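Side-chain contacts in nitroalkane oxidase (Podospora anserina, PDB 3MKH), which oxidises primary and secondary nitroalkanes to aldehydes or ketones, using FAD and molecular oxygen and releasing nitrite and hydrogen peroxide: residues 29-32 with 33-36; 40-43 with 44-47; 409-412 with 413-417. All blocks are in the same frame, centred on the assembly; numbering follows the deposited sequence.

Interaction 1. Residues 29-32 with 33-36; sequences ARQT and YLQH
Arg-30 and Tyr-33 meet on one side of the last turn of helix 9-33, a clear case of how an i, i+3 pair can tie side chain to side chain where the backbone ladder runs out. NH1 of Arg-30 donates to OH of Tyr-33 at 2.9 Å, and the hydroxyl lies at the edge of the guanidinium, 11° out of its plane. The tyrosine ring stands almost perpendicular to that plane, at 87°. Its position follows from chi1 of 73°, which sets CG between the backbone N and the carbonyl carbon and swings the ring back under the preceding turn. There CA of Arg-30 makes a CH-pi contact over the ring face, 4.0 Å from the centroid. Leu-34, one residue on, covers a face of the guanidinium with CD1, while its CD2 lies 3.5 Å from NE of Arg-30. OH of Tyr-33 is also hydrogen-bonded to Glu-89, and NH2 of Arg-30 forms a salt bridge with Asp-387. A phenylalanine in place of Tyr-33 would probably leave NH1 of Arg-30 and the Glu-89 carboxylate without the hydroxyl they share. A type I turn from Tyr-33 to His-36 leads the chain toward helix 41-45, whose Arg-43 touches Tyr-33 and Leu-34, while Ser-91 of helix 90-109 packs against the tyrosine.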
ATOM      1  N   ALA A  29      36.443  -6.155   4.896  1.00 25.66           N
ATOM      2  CA  ALA A  29      36.420  -5.258   3.750  1.00 25.12           C
ATOM      3  C   ALA A  29      35.737  -3.949   4.153  1.00 25.46           C
ATOM      4  O   ALA A  29      36.191  -2.879   3.783  1.00 20.81           O
ATOM      5  CB  ALA A  29      35.696  -5.909   2.557  1.00 22.15           C
ATOM      6  N   ARG A  30      34.641  -4.043   4.905  1.00 26.16           N
ATOM      7  CA  ARG A  30      33.913  -2.856   5.350  1.00 23.63           C
ATOM      8  C   ARG A  30      34.769  -1.948   6.272  1.00 26.11           C
ATOM      9  O   ARG A  30      34.823  -0.722   6.085  1.00 25.02           O
ATOM     10  CB  ARG A  30      32.622  -3.270   6.056  1.00 26.88           C
ATOM     11  CG  ARG A  30      31.906  -2.151   6.839  1.00 29.41           C
ATOM     12  CD  ARG A  30      30.709  -1.622   6.077  1.00 30.33           C
ATOM     13  NE  ARG A  30      29.995  -0.552   6.781  1.00 28.43           N
ATOM     14  CZ  ARG A  30      29.253   0.366   6.170  1.00 30.98           C
ATOM     15  NH1 ARG A  30      29.134   0.345   4.847  1.00 30.30           N
ATOM     16  NH2 ARG A  30      28.632   1.312   6.869  1.00 31.99           N
ATOM     17  N   GLN A  31      35.428  -2.536   7.264  1.00 27.22           N
ATOM     18  CA  GLN A  31      36.226  -1.722   8.190  1.00 30.70           C
ATOM     19  C   GLN A  31      37.393  -1.064   7.447  1.00 28.35           C
ATOM     20  O   GLN A  31      37.850   0.027   7.802  1.00 30.55           O
ATOM     21  CB  GLN A  31      36.716  -2.540   9.387  1.00 33.76           C
ATOM     22  CG  GLN A  31      35.586  -3.022  10.308  1.00 36.55           C
ATOM     23  CD  GLN A  31      34.534  -1.945  10.598  1.00 44.28           C
ATOM     24  OE1 GLN A  31      33.346  -2.121  10.283  1.00 46.02           O
ATOM     25  NE2 GLN A  31      34.961  -0.830  11.209  1.00 40.27           N
ATOM     26  N   THR A  32      37.845  -1.723   6.393  1.00 26.06           N
ATOM     27  CA  THR A  32      38.890  -1.173   5.553  1.00 26.78           C
ATOM     28  C   THR A  32      38.432   0.021   4.713  1.00 27.30           C
ATOM     29  O   THR A  32      39.050   1.092   4.784  1.00 26.12           O
ATOM     30  CB  THR A  32      39.497  -2.261   4.669  1.00 29.26           C
ATOM     31  OG1 THR A  32      40.208  -3.174   5.509  1.00 28.96           O
ATOM     32  CG2 THR A  32      40.455  -1.657   3.643  1.00 27.07           C
ATOM     33  N   TYR A  33      37.354  -0.130   3.941  1.00 21.48           N
ATOM     34  CA  TYR A  33      36.958   0.972   3.045  1.00 25.08           C
ATOM     35  C   TYR A  33      36.384   2.204   3.767  1.00 23.76           C
ATOM     36  O   TYR A  33      36.469   3.336   3.277  1.00 23.97           O
ATOM     37  CB  TYR A  33      36.090   0.493   1.858  1.00 20.63           C
ATOM     38  CG  TYR A  33      34.651   0.083   2.132  1.00 20.98           C
ATOM     39  CD1 TYR A  33      33.703   1.004   2.568  1.00 22.71           C
ATOM     40  CD2 TYR A  33      34.213  -1.215   1.855  1.00 21.48           C
ATOM     41  CE1 TYR A  33      32.359   0.623   2.779  1.00 22.00           C
ATOM     42  CE2 TYR A  33      32.883  -1.596   2.067  1.00 20.87           C
ATOM     43  CZ  TYR A  33      31.968  -0.675   2.523  1.00 21.79           C
ATOM     44  OH  TYR A  33      30.653  -1.041   2.735  1.00 22.81           O
ATOM     45  N   LEU A  34      35.836   1.980   4.950  1.00 20.76           N
ATOM     46  CA  LEU A  34      35.329   3.056   5.809  1.00 24.95           C
ATOM     47  C   LEU A  34      36.410   4.090   6.201  1.00 28.85           C
ATOM     48  O   LEU A  34      36.099   5.210   6.619  1.00 27.60           O
ATOM     49  CB  LEU A  34      34.722   2.438   7.073  1.00 26.15           C
ATOM     50  CG  LEU A  34      33.209   2.505   7.298  1.00 33.72           C
ATOM     51  CD1 LEU A  34      32.428   2.718   6.030  1.00 28.65           C
ATOM     52  CD2 LEU A  34      32.688   1.299   8.072  1.00 29.79           C
ATOM     53  N   GLN A  35      37.676   3.724   6.058  1.00 25.10           N
ATOM     54  CA  GLN A  35      38.767   4.670   6.314  1.00 30.64           C
ATOM     55  C   GLN A  35      38.866   5.761   5.242  1.00 31.46           C
ATOM     56  O   GLN A  35      39.510   6.800   5.438  1.00 29.33           O
ATOM     57  CB  GLN A  35      40.091   3.915   6.407  1.00 30.34           C
ATOM     58  CG  GLN A  35      40.046   2.745   7.387  1.00 40.61           C
ATOM     59  CD  GLN A  35      40.563   3.106   8.767  1.00 54.33           C
ATOM     60  OE1 GLN A  35      39.904   3.825   9.531  1.00 52.88           O
ATOM     61  NE2 GLN A  35      41.752   2.601   9.099  1.00 60.29           N
ATOM     62  N   HIS A  36      38.237   5.523   4.099  1.00 26.70           N
ATOM     63  CA  HIS A  36      38.233   6.507   3.028  1.00 24.61           C
ATOM     64  C   HIS A  36      36.917   7.264   3.034  1.00 28.06           C
ATOM     65  O   HIS A  36      35.920   6.775   3.576  1.00 29.74           O
ATOM     66  CB  HIS A  36      38.454   5.835   1.675  1.00 24.11           C
ATOM     67  CG  HIS A  36      39.777   5.151   1.555  1.00 30.56           C
ATOM     68  ND1 HIS A  36      40.972   5.834   1.607  1.00 30.34           N
ATOM     69  CD2 HIS A  36      40.097   3.843   1.399  1.00 30.31           C
ATOM     70  CE1 HIS A  36      41.972   4.980   1.478  1.00 31.45           C
ATOM     71  NE2 HIS A  36      41.470   3.764   1.351  1.00 28.33           N
TER

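Interaction 2. Residues 40-43 with 44-47; sequences SPLR and FQST
Between Pro-41 and Ser-46 the backbone makes a short helical turn, with N of Gln-45 bonded to O of Pro-41 at 3.3 Å and N of Ser-46 to O of Leu-42 at 2.8 Å. Side-chain hydroxyls serve polar backbone groups at the start of the turn and again further along. At the start, Ser-40 is the N-cap: its OG accepts from N of Leu-42 at 3.0 Å. A water extends the arrangement, donating to O of Ser-40 and accepting from N of Phe-44, so that it bridges two groups lying 4.4 Å apart. Further along, Ser-46 folds its hydroxyl back to donate to O of Arg-43 at 2.7 Å; chi1 of 78° brings OG over the preceding turn. Thr-47 does likewise one residue later, with OG1 donating to O of Phe-44 at 2.6 Å, in the carbonyl plane and on a lone pair. That carbonyl also receives N of Thr-47, so two donors from one residue grip it. CG2 of Thr-47 meanwhile rests 3.5 Å from O of Arg-43. Phe-44 sends its ring off the turn to stack with Trp-177, while CB stays against O of Pro-41. The extended Arg-43 reaches O of His-36 and the hydroxyl of Thr-236. Chemically, the Ser-40 cap and the water serve N-H groups that have no acceptor within the helix, whereas the Ser-46 and Thr-47 hydroxyls are spent on carbonyls of the same turn; the bond from OG1 to O of Phe-44 is likely to restrain rotation of the Thr-47 side chain.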
ATOM      1  N   SER A  40      34.627   8.373  -2.124  1.00 24.75           N
ATOM      2  CA  SER A  40      35.937   8.169  -2.751  1.00 21.89           C
ATOM      3  C   SER A  40      36.030   6.885  -3.572  1.00 23.39           C
ATOM      4  O   SER A  40      35.669   5.815  -3.087  1.00 21.76           O
ATOM      5  CB  SER A  40      37.047   8.170  -1.691  1.00 22.66           C
ATOM      6  OG  SER A  40      38.297   7.888  -2.294  1.00 23.42           O
ATOM      7  N   PRO A  41      36.546   6.978  -4.813  1.00 21.83           N
ATOM      8  CA  PRO A  41      36.842   5.751  -5.562  1.00 21.38           C
ATOM      9  C   PRO A  41      37.837   4.838  -4.837  1.00 23.67           C
ATOM     10  O   PRO A  41      37.975   3.659  -5.204  1.00 20.81           O
ATOM     11  CB  PRO A  41      37.463   6.276  -6.864  1.00 23.87           C
ATOM     12  CG  PRO A  41      36.902   7.649  -7.017  1.00 24.30           C
ATOM     13  CD  PRO A  41      36.789   8.189  -5.614  1.00 22.98           C
ATOM     14  N   LEU A  42      38.541   5.377  -3.846  1.00 19.64           N
ATOM     15  CA  LEU A  42      39.484   4.579  -3.062  1.00 22.32           C
ATOM     16  C   LEU A  42      38.782   3.516  -2.208  1.00 23.14           C
ATOM     17  O   LEU A  42      39.424   2.553  -1.751  1.00 21.68           O
ATOM     18  CB  LEU A  42      40.340   5.473  -2.151  1.00 23.39           C
ATOM     19  CG  LEU A  42      41.724   5.986  -2.594  1.00 31.83           C
ATOM     20  CD1 LEU A  42      41.768   6.323  -4.072  1.00 34.00           C
ATOM     21  CD2 LEU A  42      42.117   7.200  -1.759  1.00 33.87           C
ATOM     22  N   ARG A  43      37.488   3.698  -1.946  1.00 21.29           N
ATOM     23  CA  ARG A  43      36.755   2.675  -1.206  1.00 19.00           C
ATOM     24  C   ARG A  43      36.773   1.370  -1.998  1.00 20.00           C
ATOM     25  O   ARG A  43      37.130   0.315  -1.472  1.00 18.58           O
ATOM     26  CB  ARG A  43      35.312   3.107  -0.917  1.00 19.48           C
ATOM     27  CG  ARG A  43      35.218   4.148   0.171  1.00 20.36           C
ATOM     28  CD  ARG A  43      33.819   4.297   0.758  1.00 24.54           C
ATOM     29  NE  ARG A  43      33.892   5.087   1.986  1.00 24.05           N
ATOM     30  CZ  ARG A  43      32.938   5.159   2.907  1.00 25.35           C
ATOM     31  NH1 ARG A  43      31.789   4.503   2.756  1.00 20.63           N
ATOM     32  NH2 ARG A  43      33.142   5.898   3.989  1.00 26.52           N
ATOM     33  N   PHE A  44      36.377   1.452  -3.262  1.00 18.93           N
ATOM     34  CA  PHE A  44      36.436   0.307  -4.170  1.00 18.28           C
ATOM     35  C   PHE A  44      37.857  -0.272  -4.209  1.00 21.45           C
ATOM     36  O   PHE A  44      38.066  -1.452  -3.958  1.00 19.82           O
ATOM     37  CB  PHE A  44      36.010   0.751  -5.571  1.00 17.74           C
ATOM     38  CG  PHE A  44      36.420  -0.188  -6.657  1.00 20.47           C
ATOM     39  CD1 PHE A  44      35.790  -1.414  -6.807  1.00 19.09           C
ATOM     40  CD2 PHE A  44      37.417   0.168  -7.555  1.00 22.26           C
ATOM     41  CE1 PHE A  44      36.153  -2.272  -7.825  1.00 18.77           C
ATOM     42  CE2 PHE A  44      37.788  -0.682  -8.569  1.00 21.80           C
ATOM     43  CZ  PHE A  44      37.158  -1.908  -8.706  1.00 22.47           C
ATOM     44  N   GLN A  45      38.839   0.567  -4.513  1.00 19.52           N
ATOM     45  CA  GLN A  45      40.211   0.084  -4.648  1.00 20.23           C
ATOM     46  C   GLN A  45      40.680  -0.639  -3.390  1.00 19.78           C
ATOM     47  O   GLN A  45      41.336  -1.677  -3.478  1.00 21.39           O
ATOM     48  CB  GLN A  45      41.168   1.221  -5.028  1.00 22.20           C
ATOM     49  CG  GLN A  45      40.927   1.802  -6.409  1.00 23.68           C
ATOM     50  CD  GLN A  45      42.032   2.766  -6.841  1.00 26.84           C
ATOM     51  OE1 GLN A  45      42.616   2.629  -7.927  1.00 25.08           O
ATOM     52  NE2 GLN A  45      42.335   3.725  -5.987  1.00 22.49           N
ATOM     53  N   SER A  46      40.311  -0.110  -2.222  1.00 20.92           N
ATOM     54  CA  SER A  46      40.743  -0.682  -0.954  1.00 21.68           C
ATOM     55  C   SER A  46      40.193  -2.094  -0.712  1.00 21.82           C
ATOM     56  O   SER A  46      40.648  -2.780   0.193  1.00 18.86           O
ATOM     57  CB  SER A  46      40.346   0.220   0.228  1.00 22.53           C
ATOM     58  OG  SER A  46      38.968   0.069   0.556  1.00 21.46           O
ATOM     59  N   THR A  47      39.207  -2.522  -1.491  1.00 18.47           N
ATOM     60  CA  THR A  47      38.668  -3.875  -1.301  1.00 21.93           C
ATOM     61  C   THR A  47      39.405  -4.960  -2.099  1.00 20.45           C
ATOM     62  O   THR A  47      39.024  -6.123  -2.065  1.00 19.75           O
ATOM     63  CB  THR A  47      37.158  -3.956  -1.634  1.00 21.01           C
ATOM     64  OG1 THR A  47      36.952  -3.629  -3.013  1.00 19.72           O
ATOM     65  CG2 THR A  47      36.365  -2.984  -0.770  1.00 19.81           C
TER
HETATM   66  O   HOH W   1      34.411   3.497  -4.244  1.00 20.17           O

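Interaction 3. Residues 409-412 with 413-417; sequences HLQQ and LMLKP
Leu-413 and His-409 belong to the final turns of helix 402-415, in the C-terminal domain of the acyl-CoA dehydrogenase fold, where a regular i, i+4 ladder gives way to weaker bonds. On the buried side, N of Leu-413 donates to O of His-409 at 3.0 Å, and CG of Leu-413 lies 3.4 Å from that oxygen. Leu-410 and Leu-413 both pack on Leu-353 of helix 345-374. N of Met-414 continues the ladder, and CG of Met-414 lies 3.5 Å from its acceptor, O of Leu-410. A bend at chi3 (-66°) turns CE of Met-414 back to 4.1 Å from CA of Gln-411. A second subunit packs on another part of the surface, its Ser-318 against Met-414 and its Leu-308 against Gln-411 and Leu-415.

Gln-412 and Lys-416 form the looser, exposed side. Bent at chi2, Gln-412 crosses over Leu-415, its OE1 and NE2 both 3.8 Å from CD1 of Leu-415 in van der Waals contact. Lys-416 extends to a salt bridge with Asp-346. Here the ladder frays: N of Leu-415 adds a weak bond to O of Gln-412, and N of Lys-416, already bonded to O of Leu-413, reaches O of Gln-412 weakly, at 3.4 Å.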
ATOM      1  N   HIS A 409       8.966  -7.021 -19.533  1.00 25.72           N
ATOM      2  CA  HIS A 409       9.161  -8.424 -19.866  1.00 27.53           C
ATOM      3  C   HIS A 409       7.960  -9.272 -19.421  1.00 26.94           C
ATOM      4  O   HIS A 409       7.451 -10.069 -20.198  1.00 23.52           O
ATOM      5  CB  HIS A 409      10.480  -8.944 -19.301  1.00 27.95           C
ATOM      6  CG  HIS A 409      11.679  -8.456 -20.054  1.00 31.57           C
ATOM      7  ND1 HIS A 409      12.517  -9.300 -20.749  1.00 37.06           N
ATOM      8  CD2 HIS A 409      12.162  -7.205 -20.247  1.00 36.69           C
ATOM      9  CE1 HIS A 409      13.477  -8.594 -21.321  1.00 41.86           C
ATOM     10  NE2 HIS A 409      13.282  -7.320 -21.034  1.00 35.83           N
ATOM     11  N   LEU A 410       7.489  -9.072 -18.191  1.00 25.78           N
ATOM     12  CA  LEU A 410       6.288  -9.769 -17.728  1.00 24.94           C
ATOM     13  C   LEU A 410       5.110  -9.521 -18.686  1.00 27.61           C
ATOM     14  O   LEU A 410       4.376 -10.439 -19.045  1.00 25.61           O
ATOM     15  CB  LEU A 410       5.942  -9.326 -16.306  1.00 24.93           C
ATOM     16  CG  LEU A 410       6.948  -9.811 -15.258  1.00 25.23           C
ATOM     17  CD1 LEU A 410       6.722  -9.142 -13.889  1.00 23.63           C
ATOM     18  CD2 LEU A 410       6.898 -11.340 -15.136  1.00 25.01           C
ATOM     19  N   GLN A 411       4.949  -8.275 -19.111  1.00 26.56           N
ATOM     20  CA  GLN A 411       3.903  -7.926 -20.077  1.00 27.82           C
ATOM     21  C   GLN A 411       4.026  -8.697 -21.406  1.00 30.11           C
ATOM     22  O   GLN A 411       3.037  -9.226 -21.911  1.00 29.00           O
ATOM     23  CB  GLN A 411       3.900  -6.410 -20.310  1.00 29.54           C
ATOM     24  CG  GLN A 411       2.913  -5.900 -21.358  1.00 26.47           C
ATOM     25  CD  GLN A 411       2.941  -4.377 -21.502  1.00 34.19           C
ATOM     26  OE1 GLN A 411       1.986  -3.780 -22.003  1.00 34.49           O
ATOM     27  NE2 GLN A 411       4.039  -3.747 -21.074  1.00 27.01           N
ATOM     28  N   GLN A 412       5.232  -8.764 -21.971  1.00 29.14           N
ATOM     29  CA  GLN A 412       5.443  -9.519 -23.212  1.00 29.67           C
ATOM     30  C   GLN A 412       5.198 -11.023 -23.057  1.00 28.27           C
ATOM     31  O   GLN A 412       4.699 -11.675 -23.976  1.00 29.54           O
ATOM     32  CB  GLN A 412       6.840  -9.261 -23.782  1.00 27.72           C
ATOM     33  CG  GLN A 412       7.040  -7.808 -24.190  1.00 34.02           C
ATOM     34  CD  GLN A 412       5.991  -7.339 -25.199  1.00 42.13           C
ATOM     35  OE1 GLN A 412       5.636  -8.070 -26.131  1.00 45.25           O
ATOM     36  NE2 GLN A 412       5.497  -6.110 -25.019  1.00 43.88           N
ATOM     37  N   LEU A 413       5.545 -11.573 -21.898  1.00 25.38           N
ATOM     38  CA  LEU A 413       5.262 -12.983 -21.616  1.00 26.51           C
ATOM     39  C   LEU A 413       3.762 -13.272 -21.646  1.00 27.07           C
ATOM     40  O   LEU A 413       3.322 -14.194 -22.332  1.00 27.93           O
ATOM     41  CB  LEU A 413       5.857 -13.406 -20.272  1.00 25.59           C
ATOM     42  CG  LEU A 413       7.387 -13.498 -20.272  1.00 27.86           C
ATOM     43  CD1 LEU A 413       7.969 -13.656 -18.846  1.00 23.15           C
ATOM     44  CD2 LEU A 413       7.841 -14.639 -21.184  1.00 30.39           C
ATOM     45  N   MET A 414       2.986 -12.489 -20.900  1.00 28.56           N
ATOM     46  CA  MET A 414       1.535 -12.678 -20.830  1.00 28.14           C
ATOM     47  C   MET A 414       0.877 -12.517 -22.211  1.00 33.06           C
ATOM     48  O   MET A 414      -0.143 -13.141 -22.498  1.00 29.89           O
ATOM     49  CB  MET A 414       0.902 -11.707 -19.819  1.00 29.67           C
ATOM     50  CG  MET A 414       1.259 -11.973 -18.354  1.00 22.69           C
ATOM     51  SD  MET A 414       0.314 -10.955 -17.185  1.00 27.79           S
ATOM     52  CE  MET A 414       0.949  -9.327 -17.616  1.00 30.57           C
ATOM     53  N   LEU A 415       1.481 -11.698 -23.069  1.00 29.54           N
ATOM     54  CA  LEU A 415       0.950 -11.449 -24.408  1.00 30.65           C
ATOM     55  C   LEU A 415       1.084 -12.617 -25.375  1.00 32.99           C
ATOM     56  O   LEU A 415       0.348 -12.696 -26.357  1.00 35.85           O
ATOM     57  CB  LEU A 415       1.616 -10.208 -25.019  1.00 32.99           C
ATOM     58  CG  LEU A 415       0.987  -8.845 -24.736  1.00 36.03           C
ATOM     59  CD1 LEU A 415       1.996  -7.710 -24.990  1.00 33.94           C
ATOM     60  CD2 LEU A 415      -0.271  -8.644 -25.559  1.00 35.68           C
ATOM     61  N   LYS A 416       2.036 -13.512 -25.128  1.00 32.79           N
ATOM     62  CA  LYS A 416       2.233 -14.644 -26.021  1.00 32.21           C
ATOM     63  C   LYS A 416       1.028 -15.572 -25.982  1.00 35.56           C
ATOM     64  O   LYS A 416       0.476 -15.827 -24.914  1.00 32.71           O
ATOM     65  CB  LYS A 416       3.493 -15.443 -25.656  1.00 33.84           C
ATOM     66  CG  LYS A 416       4.808 -14.696 -25.868  1.00 35.09           C
ATOM     67  CD  LYS A 416       5.984 -15.655 -25.802  1.00 34.04           C
ATOM     68  CE  LYS A 416       7.302 -14.915 -25.966  1.00 41.05           C
ATOM     69  NZ  LYS A 416       8.411 -15.865 -26.301  1.00 42.97           N
ATOM     70  N   PRO A 417       0.614 -16.073 -27.158  1.00 37.26           N
ATOM     71  CA  PRO A 417      -0.456 -17.069 -27.261  1.00 36.87           C
ATOM     72  C   PRO A 417      -0.116 -18.322 -26.464  1.00 36.39           C
ATOM     73  O   PRO A 417      -1.015 -19.013 -25.996  1.00 38.28           O
ATOM     74  CB  PRO A 417      -0.486 -17.385 -28.762  1.00 35.09           C
ATOM     75  CG  PRO A 417      -0.042 -16.135 -29.407  1.00 44.17           C
ATOM     76  CD  PRO A 417       1.033 -15.581 -28.485  1.00 39.00           C
TER

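In the fold
Interactions 1 and 2 form one neighbourhood, their centres about 8 Å apart, whereas interaction 3 lies across the chain's centre, about 45 Å and 42 Å from them between centres. The first two meet directly: NH2 of Arg-43 is probably hydrogen-bonded to O of His-36 at 2.9 Å, and OG of Ser-46 packs 3.2 Å from CB of Tyr-33, joining consecutive helices of the N-terminal domain. The side chains of Tyr-33 and Phe-44 are about 12 Å and 11 Å from a bound FAD, and that of Phe-44 is about 7 Å from the side chain of Thr-172, an FAD-binding residue. In the C-terminal domain, the side chain of Gln-411 is about 7 Å from a bound FAD.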